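Local coordinates for gliding motility protein MglB (Myxococcus xanthus, PDB 6IZW) that probably serves as a molecular adaptor and guanyl-nucleotide exchange factor in gliding motility, at residues B[14-18]-B[124-129]. The protein carries 1 engineered substitution. Sequence-based numbering, arbitrary orientation.
Sequences KINAV and ELTKIF
The backbone N of Phe129 donates to Leu125 O at 3.0 Å, a helical bond within 124-129 that ties together two residues touching Ile15 and Val18. Between the two segments the contact is almost wholly van der Waals, made by aliphatic carbons. Ile128 carries much of it: its CG1 lies opposite the carbonyl carbon (chi1 -57°) and the chain then runs extended, bringing CD1 within 3.6 Å of Val18 CG2, tip to tip, and equally close to Lys14 CB. A branched aliphatic suits this place, because CG2 meanwhile packs on Ile15 CG1 and on CD of Lys14, a lysine whose long methylene chain fits an exposed position. Helices 9-25 and 111-130, first and last of the Roadblock/LC7 fold, pack side by side on its antiparallel sheet; segments 14-18 and 124-129 run antiparallel (179°). Ile15 and Leu125, buried and apolar, also touch Leu33 of strand 28-35. Were Ile128 cut back to an alanine, Val18 CG2 and Lys14 CB would probably lose their shared partner. Compact Val18 also sets CG1 against Leu125 CD2 (3.8 Å). Ile15 CD1 meets the edge of the Phe129 ring in its plane, 3.5 Å from CE1. On the solvent-exposed side, where a charge is tolerated, Glu124 slides past Val18, OE1 3.7 Å from CG2.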
loop_
_atom_site.group_PDB
_atom_site.type_symbol
_atom_site.label_atom_id
_atom_site.label_comp_id
_atom_site.label_asym_id
_atom_site.label_seq_id
_atom_site.Cartn_x
_atom_site.Cartn_y
_atom_site.Cartn_z
ATOM N N LYS B 14 21.753 -12.773 11.669
ATOM C CA LYS B 14 21.253 -14.064 11.205
ATOM C C LYS B 14 20.267 -13.898 10.055
ATOM O O LYS B 14 20.305 -14.658 9.079
ATOM C CB LYS B 14 20.580 -14.828 12.347
ATOM C CG LYS B 14 21.203 -14.662 13.724
ATOM C CD LYS B 14 20.340 -15.339 14.794
ATOM C CE LYS B 14 21.190 -15.860 15.954
ATOM N NZ LYS B 14 20.536 -16.973 16.704
ATOM N N ILE B 15 19.365 -12.918 10.162
ATOM C CA ILE B 15 18.359 -12.708 9.125
ATOM C C ILE B 15 19.026 -12.419 7.790
ATOM O O ILE B 15 18.649 -12.984 6.757
ATOM C CB ILE B 15 17.393 -11.583 9.543
ATOM C CG1 ILE B 15 16.378 -12.100 10.567
ATOM C CG2 ILE B 15 16.667 -11.031 8.343
ATOM C CD1 ILE B 15 15.580 -10.995 11.243
ATOM N N ASN B 16 20.050 -11.562 7.791
ATOM C CA ASN B 16 20.780 -11.282 6.557
ATOM C C ASN B 16 21.431 -12.542 5.995
ATOM O O ASN B 16 21.534 -12.706 4.773
ATOM C CB ASN B 16 21.837 -10.202 6.799
ATOM C CG ASN B 16 21.281 -8.996 7.535
ATOM O OD1 ASN B 16 21.953 -8.408 8.379
ATOM N ND2 ASN B 16 20.044 -8.629 7.224
ATOM N N ALA B 17 21.884 -13.443 6.872
ATOM C CA ALA B 17 22.517 -14.673 6.406
ATOM C C ALA B 17 21.519 -15.553 5.658
ATOM O O ALA B 17 21.832 -16.095 4.593
ATOM C CB ALA B 17 23.133 -15.424 7.587
ATOM N N VAL B 18 20.308 -15.703 6.200
ATOM C CA VAL B 18 19.274 -16.473 5.506
ATOM C C VAL B 18 19.051 -15.930 4.100
ATOM O O VAL B 18 18.890 -16.693 3.139
ATOM C CB VAL B 18 17.966 -16.472 6.322
ATOM C CG1 VAL B 18 16.839 -17.074 5.509
ATOM C CG2 VAL B 18 18.145 -17.224 7.632
ATOM N N GLU B 124 13.705 -21.416 8.336
ATOM C CA GLU B 124 14.848 -20.849 9.041
ATOM C C GLU B 124 14.507 -19.500 9.670
ATOM O O GLU B 124 15.008 -19.172 10.752
ATOM C CB GLU B 124 16.026 -20.700 8.079
ATOM C CG GLU B 124 17.337 -21.241 8.608
ATOM C CD GLU B 124 18.475 -21.076 7.617
ATOM O OE1 GLU B 124 18.196 -20.716 6.448
ATOM O OE2 GLU B 124 19.644 -21.307 8.006
ATOM N N LEU B 125 13.664 -18.700 9.008
ATOM C CA LEU B 125 13.373 -17.364 9.521
ATOM C C LEU B 125 12.519 -17.424 10.778
ATOM O O LEU B 125 12.726 -16.640 11.711
ATOM C CB LEU B 125 12.684 -16.519 8.451
ATOM C CG LEU B 125 13.623 -15.920 7.405
ATOM C CD1 LEU B 125 12.845 -15.047 6.457
ATOM C CD2 LEU B 125 14.735 -15.133 8.075
ATOM N N THR B 126 11.548 -18.334 10.821
ATOM C CA THR B 126 10.767 -18.499 12.039
ATOM C C THR B 126 11.609 -19.079 13.171
ATOM O O THR B 126 11.263 -18.893 14.345
ATOM C CB THR B 126 9.551 -19.383 11.768
ATOM O OG1 THR B 126 9.901 -20.757 11.975
ATOM C CG2 THR B 126 9.080 -19.207 10.334
ATOM N N LYS B 127 12.707 -19.769 12.844
ATOM C CA LYS B 127 13.629 -20.218 13.880
ATOM C C LYS B 127 14.384 -19.042 14.490
ATOM O O LYS B 127 14.651 -19.029 15.700
ATOM C CB LYS B 127 14.606 -21.251 13.314
ATOM N N ILE B 128 14.733 -18.041 13.674
ATOM C CA ILE B 128 15.374 -16.843 14.211
ATOM C C ILE B 128 14.384 -16.044 15.052
ATOM O O ILE B 128 14.702 -15.605 16.164
ATOM C CB ILE B 128 15.973 -15.993 13.078
ATOM C CG1 ILE B 128 16.978 -16.815 12.265
ATOM C CG2 ILE B 128 16.626 -14.739 13.644
ATOM C CD1 ILE B 128 17.510 -16.098 11.031
ATOM N N PHE B 129 13.160 -15.858 14.546
ATOM C CA PHE B 129 12.145 -15.145 15.317
ATOM C C PHE B 129 11.773 -15.895 16.587
ATOM O O PHE B 129 11.161 -15.308 17.487
ATOM C CB PHE B 129 10.881 -14.902 14.476
ATOM C CG PHE B 129 11.105 -14.052 13.243
ATOM C CD1 PHE B 129 12.264 -13.302 13.086
ATOM C CD2 PHE B 129 10.145 -14.001 12.244
ATOM C CE1 PHE B 129 12.462 -12.532 11.954
ATOM C CE2 PHE B 129 10.338 -13.233 11.115
ATOM C CZ PHE B 129 11.498 -12.497 10.970
#